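Local coordinates for protein nicotinate-nucleotide diphosphorylase (Carboxylating) (Streptococcus pyogenes GA06023, PDB 5HUO) that catalyses, as a quinolinate phosphoribosyltransferase, the conversion of quinolinate and phosphoribosyl diphosphate to nicotinate mononucleotide, carbon dioxide and diphosphate in NAD(+) biosynthesis, at residues A[64-69]-A[117-122]; A[71-76]-A[302-307]; A[86-91]-A[126-131]. One frame throughout, in Å; residues are numbered along the deposited sequence.

Contact 1. Residues A[64-69]-A[117-122]; sequences HGQAKV and EIIGSV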
loop_
_atom_site.group_PDB
_atom_site.type_symbol
_atom_site.label_atom_id
_atom_site.label_comp_id
_atom_site.label_asym_id
_atom_site.label_seq_id
_atom_site.Cartn_x
_atom_site.Cartn_y
_atom_site.Cartn_z
ATOM N N HIS A 64 -8.999 -22.634 -23.549
ATOM C CA HIS A 64 -8.303 -22.972 -22.319
ATOM C C HIS A 64 -7.653 -24.326 -22.176
ATOM O O HIS A 64 -7.671 -24.962 -21.131
ATOM C CB HIS A 64 -9.188 -22.642 -21.145
ATOM C CG HIS A 64 -9.174 -21.191 -20.819
ATOM N ND1 HIS A 64 -9.688 -20.255 -21.687
ATOM C CD2 HIS A 64 -8.645 -20.498 -19.782
ATOM C CE1 HIS A 64 -9.525 -19.049 -21.181
ATOM N NE2 HIS A 64 -8.891 -19.167 -20.026
ATOM N N GLY A 65 -7.023 -24.739 -23.246
ATOM C CA GLY A 65 -6.262 -25.968 -23.205
ATOM C C GLY A 65 -4.971 -25.700 -22.477
ATOM O O GLY A 65 -4.419 -24.601 -22.600
ATOM N N GLN A 66 -4.496 -26.697 -21.747
ATOM C CA GLN A 66 -3.159 -26.668 -21.226
ATOM C C GLN A 66 -2.169 -26.643 -22.378
ATOM O O GLN A 66 -2.446 -27.098 -23.466
ATOM C CB GLN A 66 -2.886 -27.867 -20.364
ATOM C CG GLN A 66 -3.775 -27.941 -19.153
ATOM C CD GLN A 66 -3.488 -26.840 -18.154
ATOM O OE1 GLN A 66 -4.088 -25.762 -18.216
ATOM N NE2 GLN A 66 -2.562 -27.103 -17.231
ATOM N N ALA A 67 -1.018 -26.066 -22.116
ATOM C CA ALA A 67 0.055 -26.005 -23.080
ATOM C C ALA A 67 1.392 -26.093 -22.372
ATOM O O ALA A 67 1.476 -25.964 -21.166
ATOM C CB ALA A 67 -0.048 -24.729 -23.873
ATOM N N LYS A 68 2.412 -26.344 -23.157
ATOM C CA LYS A 68 3.750 -26.446 -22.651
ATOM C C LYS A 68 4.645 -25.539 -23.458
ATOM O O LYS A 68 4.527 -25.471 -24.657
ATOM C CB LYS A 68 4.280 -27.872 -22.722
ATOM C CG LYS A 68 5.723 -28.015 -22.251
ATOM C CD LYS A 68 6.110 -29.418 -21.754
ATOM C CE LYS A 68 6.284 -30.470 -22.856
ATOM N NZ LYS A 68 7.123 -29.958 -23.983
ATOM N N VAL A 69 5.555 -24.863 -22.754
ATOM C CA VAL A 69 6.564 -23.999 -23.355
ATOM C C VAL A 69 7.879 -24.271 -22.690
ATOM O O VAL A 69 7.929 -24.580 -21.526
ATOM C CB VAL A 69 6.342 -22.529 -23.094
ATOM C CG1 VAL A 69 7.250 -21.698 -23.997
ATOM C CG2 VAL A 69 4.966 -22.147 -23.441
ATOM N N GLU A 117 10.682 -26.546 -18.461
ATOM C CA GLU A 117 9.449 -26.602 -19.179
ATOM C C GLU A 117 8.395 -26.051 -18.295
ATOM O O GLU A 117 8.331 -26.342 -17.125
ATOM C CB GLU A 117 9.136 -28.013 -19.587
ATOM C CG GLU A 117 9.919 -28.448 -20.823
ATOM C CD GLU A 117 9.951 -29.968 -21.035
ATOM O OE1 GLU A 117 9.829 -30.749 -20.065
ATOM O OE2 GLU A 117 10.159 -30.363 -22.213
ATOM N N ILE A 118 7.597 -25.186 -18.873
ATOM C CA ILE A 118 6.502 -24.532 -18.167
ATOM C C ILE A 118 5.134 -25.020 -18.695
ATOM O O ILE A 118 4.852 -24.897 -19.884
ATOM C CB ILE A 118 6.548 -23.004 -18.316
ATOM C CG1 ILE A 118 7.857 -22.452 -17.853
ATOM C CG2 ILE A 118 5.438 -22.345 -17.478
ATOM C CD1 ILE A 118 8.865 -22.266 -18.958
ATOM N N ILE A 119 4.291 -25.536 -17.793
ATOM C CA ILE A 119 2.992 -26.131 -18.170
ATOM C C ILE A 119 1.819 -25.435 -17.514
ATOM O O ILE A 119 1.757 -25.307 -16.324
ATOM C CB ILE A 119 2.880 -27.607 -17.803
ATOM C CG1 ILE A 119 3.822 -28.435 -18.632
ATOM C CG2 ILE A 119 1.489 -28.114 -18.061
ATOM C CD1 ILE A 119 5.137 -28.676 -17.920
ATOM N N GLY A 120 0.898 -25.004 -18.346
ATOM C CA GLY A 120 -0.296 -24.333 -17.884
ATOM C C GLY A 120 -1.132 -23.806 -19.039
ATOM O O GLY A 120 -0.858 -24.056 -20.211
ATOM N N SER A 121 -2.091 -22.957 -18.723
ATOM C CA SER A 121 -2.947 -22.418 -19.771
ATOM C C SER A 121 -2.157 -21.433 -20.635
ATOM O O SER A 121 -1.294 -20.705 -20.160
ATOM C CB SER A 121 -4.191 -21.736 -19.231
ATOM O OG SER A 121 -3.839 -20.540 -18.611
ATOM N N VAL A 122 -2.476 -21.419 -21.919
ATOM C CA VAL A 122 -1.763 -20.578 -22.870
ATOM C C VAL A 122 -1.728 -19.105 -22.458
ATOM O O VAL A 122 -0.722 -18.412 -22.580
ATOM C CB VAL A 122 -2.388 -20.663 -24.261
ATOM C CG1 VAL A 122 -1.749 -19.645 -25.190
ATOM C CG2 VAL A 122 -2.179 -22.022 -24.838
#

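Contact 2. Residues A[71-76]-A[302-307]; sequences LFAKEA and LDFSMK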
loop_
_atom_site.group_PDB
_atom_site.type_symbol
_atom_site.label_atom_id
_atom_site.label_comp_id
_atom_site.label_asym_id
_atom_site.label_seq_id
_atom_site.Cartn_x
_atom_site.Cartn_y
_atom_site.Cartn_z
ATOM N N LEU A 71 11.858 -23.127 -21.697
ATOM C CA LEU A 71 12.786 -22.073 -21.405
ATOM C C LEU A 71 14.184 -22.523 -21.827
ATOM O O LEU A 71 14.696 -23.504 -21.310
ATOM C CB LEU A 71 12.793 -21.752 -19.922
ATOM C CG LEU A 71 13.830 -20.700 -19.473
ATOM C CD1 LEU A 71 13.570 -19.320 -20.040
ATOM C CD2 LEU A 71 13.844 -20.657 -17.959
ATOM N N PHE A 72 14.786 -21.784 -22.746
ATOM C CA PHE A 72 16.092 -22.096 -23.280
ATOM C C PHE A 72 17.112 -21.020 -22.924
ATOM O O PHE A 72 16.850 -19.822 -23.042
ATOM C CB PHE A 72 16.053 -22.215 -24.810
ATOM C CG PHE A 72 15.363 -23.439 -25.301
ATOM C CD1 PHE A 72 16.014 -24.675 -25.238
ATOM C CD2 PHE A 72 14.078 -23.374 -25.852
ATOM C CE1 PHE A 72 15.360 -25.826 -25.641
ATOM C CE2 PHE A 72 13.455 -24.516 -26.283
ATOM C CZ PHE A 72 14.089 -25.737 -26.168
ATOM N N ALA A 73 18.281 -21.463 -22.523
ATOM C CA ALA A 73 19.388 -20.560 -22.400
ATOM C C ALA A 73 19.860 -20.227 -23.793
ATOM O O ALA A 73 19.962 -21.107 -24.633
ATOM C CB ALA A 73 20.515 -21.200 -21.602
ATOM N N LYS A 74 20.193 -18.971 -24.038
ATOM C CA LYS A 74 20.660 -18.536 -25.367
ATOM C C LYS A 74 22.062 -17.979 -25.400
ATOM O O LYS A 74 22.515 -17.447 -26.401
ATOM C CB LYS A 74 19.677 -17.543 -25.930
ATOM C CG LYS A 74 18.426 -18.259 -26.400
ATOM C CD LYS A 74 18.716 -18.908 -27.771
ATOM C CE LYS A 74 17.876 -20.177 -28.106
ATOM N NZ LYS A 74 16.643 -19.857 -28.928
ATOM N N GLU A 75 22.782 -18.175 -24.306
ATOM C CA GLU A 75 24.071 -17.540 -24.085
ATOM C C GLU A 75 24.733 -18.207 -22.883
ATOM O O GLU A 75 24.055 -18.590 -21.943
ATOM C CB GLU A 75 23.825 -16.053 -23.801
ATOM C CG GLU A 75 25.067 -15.207 -23.647
ATOM C CD GLU A 75 24.762 -13.743 -23.438
ATOM O OE1 GLU A 75 23.579 -13.330 -23.468
ATOM O OE2 GLU A 75 25.720 -12.982 -23.270
ATOM N N ALA A 76 26.042 -18.318 -22.920
ATOM C CA ALA A 76 26.778 -18.993 -21.883
ATOM C C ALA A 76 27.018 -18.104 -20.676
ATOM O O ALA A 76 27.295 -16.911 -20.818
ATOM C CB ALA A 76 28.094 -19.493 -22.408
ATOM N N LEU A 302 21.739 -11.623 -19.344
ATOM C CA LEU A 302 22.040 -12.852 -20.041
ATOM C C LEU A 302 20.840 -13.274 -20.868
ATOM O O LEU A 302 19.730 -13.375 -20.360
ATOM C CB LEU A 302 22.378 -13.951 -19.047
ATOM C CG LEU A 302 23.061 -15.188 -19.622
ATOM C CD1 LEU A 302 24.524 -14.832 -19.874
ATOM C CD2 LEU A 302 22.983 -16.358 -18.630
ATOM N N ASP A 303 21.077 -13.618 -22.126
ATOM C CA ASP A 303 19.995 -13.957 -23.049
ATOM C C ASP A 303 19.351 -15.387 -22.809
ATOM O O ASP A 303 20.079 -16.404 -22.584
ATOM C CB ASP A 303 20.485 -13.777 -24.470
ATOM C CG ASP A 303 19.314 -13.702 -25.507
ATOM O OD1 ASP A 303 18.134 -13.462 -25.142
ATOM O OD2 ASP A 303 19.586 -13.903 -26.718
ATOM N N PHE A 304 18.020 -15.414 -22.749
ATOM C CA PHE A 304 17.205 -16.619 -22.697
ATOM C C PHE A 304 16.037 -16.414 -23.676
ATOM O O PHE A 304 15.757 -15.294 -24.060
ATOM C CB PHE A 304 16.546 -16.864 -21.324
ATOM C CG PHE A 304 17.482 -17.251 -20.223
ATOM C CD1 PHE A 304 18.219 -16.270 -19.528
ATOM C CD2 PHE A 304 17.615 -18.553 -19.837
ATOM C CE1 PHE A 304 19.065 -16.604 -18.503
ATOM C CE2 PHE A 304 18.463 -18.911 -18.790
ATOM C CZ PHE A 304 19.186 -17.946 -18.130
ATOM N N SER A 305 15.352 -17.501 -24.048
ATOM C CA SER A 305 14.108 -17.379 -24.739
ATOM C C SER A 305 13.151 -18.478 -24.317
ATOM O O SER A 305 13.525 -19.509 -23.838
ATOM C CB SER A 305 14.308 -17.414 -26.234
ATOM O OG SER A 305 14.347 -18.765 -26.693
ATOM N N MET A 306 11.872 -18.201 -24.489
ATOM C CA MET A 306 10.789 -19.172 -24.261
ATOM C C MET A 306 10.176 -19.478 -25.611
ATOM O O MET A 306 9.655 -18.589 -26.286
ATOM C CB MET A 306 9.724 -18.628 -23.360
ATOM C CG MET A 306 10.017 -18.864 -21.926
ATOM S SD MET A 306 8.865 -18.040 -20.814
ATOM C CE MET A 306 7.252 -18.538 -21.424
ATOM N N LYS A 307 10.264 -20.733 -25.998
ATOM C CA LYS A 307 9.904 -21.167 -27.334
ATOM C C LYS A 307 9.337 -22.586 -27.283
ATOM O O LYS A 307 9.372 -23.263 -26.247
ATOM C CB LYS A 307 11.163 -21.108 -28.264
ATOM C CG LYS A 307 11.203 -19.931 -29.204
ATOM C CD LYS A 307 12.616 -19.468 -29.492
ATOM C CE LYS A 307 12.625 -18.089 -30.210
ATOM N NZ LYS A 307 13.980 -17.405 -30.233
#

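Contact 3. Residues A[86-91]-A[126-131]; sequences QRVFTL and LTCERV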
loop_
_atom_site.group_PDB
_atom_site.type_symbol
_atom_site.label_atom_id
_atom_site.label_comp_id
_atom_site.label_asym_id
_atom_site.label_seq_id
_atom_site.Cartn_x
_atom_site.Cartn_y
_atom_site.Cartn_z
ATOM N N GLN A 86 10.003 -18.645 -11.910
ATOM C CA GLN A 86 8.858 -19.523 -11.677
ATOM C C GLN A 86 7.698 -18.806 -10.970
ATOM O O GLN A 86 6.522 -19.026 -11.261
ATOM C CB GLN A 86 9.265 -20.764 -10.857
ATOM C CG GLN A 86 10.172 -21.672 -11.640
ATOM C CD GLN A 86 10.545 -22.941 -10.915
ATOM O OE1 GLN A 86 11.716 -23.145 -10.580
ATOM N NE2 GLN A 86 9.579 -23.791 -10.650
ATOM N N ARG A 87 8.071 -17.999 -9.987
ATOM C CA ARG A 87 7.084 -17.373 -9.083
ATOM C C ARG A 87 6.201 -16.380 -9.815
ATOM O O ARG A 87 5.054 -16.216 -9.504
ATOM C CB ARG A 87 7.803 -16.713 -7.893
ATOM C CG ARG A 87 6.857 -16.164 -6.854
ATOM C CD ARG A 87 5.982 -17.226 -6.242
ATOM N NE ARG A 87 5.159 -16.691 -5.191
ATOM C CZ ARG A 87 3.987 -17.189 -4.798
ATOM N NH1 ARG A 87 3.278 -16.590 -3.868
ATOM N NH2 ARG A 87 3.490 -18.265 -5.311
ATOM N N VAL A 88 6.741 -15.770 -10.834
ATOM C CA VAL A 88 5.949 -14.846 -11.657
ATOM C C VAL A 88 4.713 -15.563 -12.204
ATOM O O VAL A 88 3.601 -15.015 -12.180
ATOM C CB VAL A 88 6.746 -14.270 -12.824
ATOM C CG1 VAL A 88 5.860 -13.440 -13.725
ATOM C CG2 VAL A 88 7.885 -13.415 -12.332
ATOM N N PHE A 89 4.905 -16.779 -12.696
ATOM C CA PHE A 89 3.766 -17.590 -13.258
ATOM C C PHE A 89 2.786 -18.008 -12.179
ATOM O O PHE A 89 1.613 -17.887 -12.308
ATOM C CB PHE A 89 4.259 -18.847 -13.969
ATOM C CG PHE A 89 5.100 -18.573 -15.163
ATOM C CD1 PHE A 89 4.530 -18.366 -16.388
ATOM C CD2 PHE A 89 6.485 -18.466 -15.044
ATOM C CE1 PHE A 89 5.310 -18.055 -17.489
ATOM C CE2 PHE A 89 7.281 -18.163 -16.135
ATOM C CZ PHE A 89 6.682 -17.975 -17.362
ATOM N N THR A 90 3.333 -18.447 -11.087
ATOM C CA THR A 90 2.578 -18.990 -9.970
ATOM C C THR A 90 1.694 -17.982 -9.207
ATOM O O THR A 90 0.648 -18.331 -8.697
ATOM C CB THR A 90 3.569 -19.651 -9.022
ATOM O OG1 THR A 90 4.007 -20.837 -9.660
ATOM C CG2 THR A 90 2.948 -20.060 -7.803
ATOM N N LEU A 91 2.139 -16.744 -9.103
ATOM C CA LEU A 91 1.293 -15.660 -8.585
ATOM C C LEU A 91 0.107 -15.315 -9.496
ATOM O O LEU A 91 -0.951 -14.914 -9.027
ATOM C CB LEU A 91 2.091 -14.400 -8.469
ATOM C CG LEU A 91 3.106 -14.345 -7.352
ATOM C CD1 LEU A 91 3.964 -13.107 -7.578
ATOM C CD2 LEU A 91 2.422 -14.274 -6.004
ATOM N N LEU A 126 1.864 -16.958 -21.932
ATOM C CA LEU A 126 2.300 -15.863 -22.790
ATOM C C LEU A 126 2.259 -14.514 -22.101
ATOM O O LEU A 126 3.100 -13.687 -22.313
ATOM C CB LEU A 126 1.484 -15.824 -24.056
ATOM C CG LEU A 126 1.537 -17.101 -24.875
ATOM C CD1 LEU A 126 0.876 -16.908 -26.226
ATOM C CD2 LEU A 126 2.959 -17.594 -25.074
ATOM N N THR A 127 1.289 -14.319 -21.251
ATOM C CA THR A 127 1.153 -13.066 -20.585
ATOM C C THR A 127 2.253 -12.898 -19.562
ATOM O O THR A 127 2.705 -11.788 -19.302
ATOM C CB THR A 127 -0.255 -12.954 -19.932
ATOM O OG1 THR A 127 -1.219 -12.930 -20.979
ATOM C CG2 THR A 127 -0.430 -11.684 -19.156
ATOM N N CYS A 128 2.617 -13.971 -18.885
ATOM C CA CYS A 128 3.673 -13.890 -17.835
ATOM C C CYS A 128 5.126 -13.903 -18.349
ATOM O O CYS A 128 6.035 -13.625 -17.594
ATOM C CB CYS A 128 3.526 -15.021 -16.820
ATOM S SG CYS A 128 2.123 -14.812 -15.758
ATOM N N GLU A 129 5.303 -14.260 -19.600
ATOM C CA GLU A 129 6.609 -14.549 -20.160
ATOM C C GLU A 129 7.671 -13.446 -19.981
ATOM O O GLU A 129 8.730 -13.667 -19.437
ATOM C CB GLU A 129 6.426 -14.874 -21.625
ATOM C CG GLU A 129 7.679 -14.849 -22.487
ATOM C CD GLU A 129 7.363 -15.169 -23.963
ATOM O OE1 GLU A 129 8.265 -14.954 -24.810
ATOM O OE2 GLU A 129 6.204 -15.627 -24.259
ATOM N N ARG A 130 7.355 -12.255 -20.406
ATOM C CA ARG A 130 8.337 -11.137 -20.518
ATOM C C ARG A 130 8.800 -10.712 -19.140
ATOM O O ARG A 130 9.980 -10.498 -18.912
ATOM C CB ARG A 130 7.717 -9.997 -21.306
ATOM C CG ARG A 130 8.472 -8.704 -21.479
ATOM C CD ARG A 130 9.952 -8.828 -21.683
ATOM N NE ARG A 130 10.293 -9.804 -22.687
ATOM C CZ ARG A 130 11.428 -10.516 -22.717
ATOM N NH1 ARG A 130 12.394 -10.391 -21.788
ATOM N NH2 ARG A 130 11.579 -11.407 -23.682
ATOM N N VAL A 131 7.866 -10.621 -18.200
ATOM C CA VAL A 131 8.230 -10.224 -16.827
ATOM C C VAL A 131 9.124 -11.268 -16.188
ATOM O O VAL A 131 10.125 -10.960 -15.576
ATOM C CB VAL A 131 6.979 -9.990 -15.942
ATOM C CG1 VAL A 131 7.358 -9.890 -14.485
ATOM C CG2 VAL A 131 6.281 -8.716 -16.384
#

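Contact 1. Residues A[64-69]-A[117-122]
Glu117 and Lys68 meet at one end of an antiparallel strand pair, 66-69 against 117-119; the axes of these short segments approach to 4.7 Å and run at 166° to each other. Extended beyond CG, the Glu117 side chain crosses that of Lys68 obliquely and forms a salt bridge, Glu117 OE2 to Lys68 NZ at 3.5 Å; at that length it is a loose pairing. Ile118 and Val69 form a hydrogen-bonded pair: Ile118 N donates to Val69 O over 2.7 Å in an almost straight bond, and Ile118 O accepts from Val69 N. Ile119 faces Lys68 in a non-hydrogen-bonded pair. Their side chains run alongside, and with CG anti to the backbone N (chi1 177°) Lys68 lays its methylenes against Ile119, Lys68 CD to Ile119 CG1 at 4.0 Å. Gly120 pairs with Ala67 through two backbone bonds. Its N donates to Ala67 O, whereas Ala67 N reaches Gly120 O at 2.8 Å from 37° above the carbonyl plane, in keeping with the corner the chain turns here. Over Gly120 folds the amide of Gln66, its chain bent at chi2, with Gln66 NE2 3.6 Å from Gly120 CA. Ser121, across from Gln66, is the N-cap of helix 122-153, and its OG is hydrogen-bonded to Ser124 OG. Val122 opens that helix, and Val122 CG2 touches Ala67 CB at 3.6 Å. Within the four-stranded antiparallel sheet of the N-terminal domain these are the two central strands, flanked by 95-98 and 304-311; Leu125 of helix 122-153 covers the face bearing Ala67, Val69 and Ile118.

Contact 2. Residues A[71-76]-A[302-307]
Leu71 lays CD1 against the flank of Met306, 4.0 Å from its CG, and also meets CB of Phe304; CG anti to the backbone N (chi1 176°) carries the branch there. On the same face the Phe304 ring reaches Ala73, with Phe304 CD2 3.7 Å from Ala73 CA. This apolar side packs on Leu136 of helix 122-153 and, through Leu71 and Met306, on Phe85 of helix 82-92. Between the faces runs an antiparallel ladder: Phe72 and Ser305 are a hydrogen-bonded pair, Phe72 N to Ser305 O nearly straight at 2.8 Å, with Ser305 N returning a bond to Phe72 O. Beyond the strand, Lys74 N still reaches Asp303 O, but from 40° above the carbonyl plane. The extended Glu75 side chain then takes Asp303 N on OE1 at 2.9 Å, on the anti side of the carboxylate and tilted out of its plane, while Glu75 CD rests 3.7 Å from Leu302 CD1. On the face of Phe72 and Ser305, Lys74 bends at chi2 (-79°) and offers NZ to Ser305 OG in a weak bond, only 3.8 Å from NZ of Lys307. The chemistry is therefore divided: the helix side is apolar, whereas the other carries the Phe72 ring together with Ser305 and the lysine ends, two ammonium groups that probably disfavour each other. Backbone bonds and a carboxylate thus join residues near the C-terminus to the N-terminal domain's sheet.

Contact 3. Residues A[86-91]-A[126-131]
Phe89 and Cys128 make the aromatic part of this helix-helix contact, at the point where the two backbones are nearest, 5.9 Å between their CA atoms. CB of Cys128 lies 3.5 Å from Phe89 CD1 and almost as near to CE1, so one side of the ring meets the methylene obliquely. The sulfur is farther off: Cys128 SG sits 5.1 Å from the ring centroid and 42° from the ring normal, an oblique sulfur-aromatic contact. With SG anti to its own carbonyl carbon, it lies instead toward the backbone of the other helix, 3.9 Å from Val88 O. Aliphatic packing supplies the rest. Val88 points toward the second helix, and its CG1, placed anti to the backbone N by chi1 of 174°, touches CG1 of Val131 at 3.9 Å. The two valine side chains cross at a slant, and the same Val88 methyl also reaches CB of Cys128 at 4.2 Å. Polar bonding between the segments is absent, for no hydrogen bond links them. The evidence is thus of a small apolar interface: 243 Å² is buried in all, and the axes of these short segments approach to 9.1 Å, at 145°. Helix 122-153 is kinked within 126-131, the N of Arg130 and of Val131 lacking a bond to the preceding turn. Around the contact, Val95 and Phe97 of strand 95-98 cover Phe89, whose ring also meets Phe85 edge-to-face, while Leu42 of helix 35-49 packs on Val88; Asn199 of the second subunit touches Leu126 nearby.

Contacts 1 and 2 both use strand 66-73, which pairs with 114-119 in the former and with 304-311 in the latter, so neighbouring ladders of one sheet are sampled. Both are partly buried and combine backbone hydrogen bonds with charged groups at their more open parts. Contact 3 is the buried one, between helices and held by van der Waals and sulfur-aromatic contacts, with no hydrogen bond between its segments. It lies against the sheet: Ile118 CG2 of contact 1 is 4.2 Å from Phe89 CD1, and Met306 CE of contact 2 is 3.8 Å from Glu129 CB. Only contact 2 joins the N-terminal region to residues near the C-terminus, 226 residues on, whereas contacts 1 and 3 stay within the N-terminal domain.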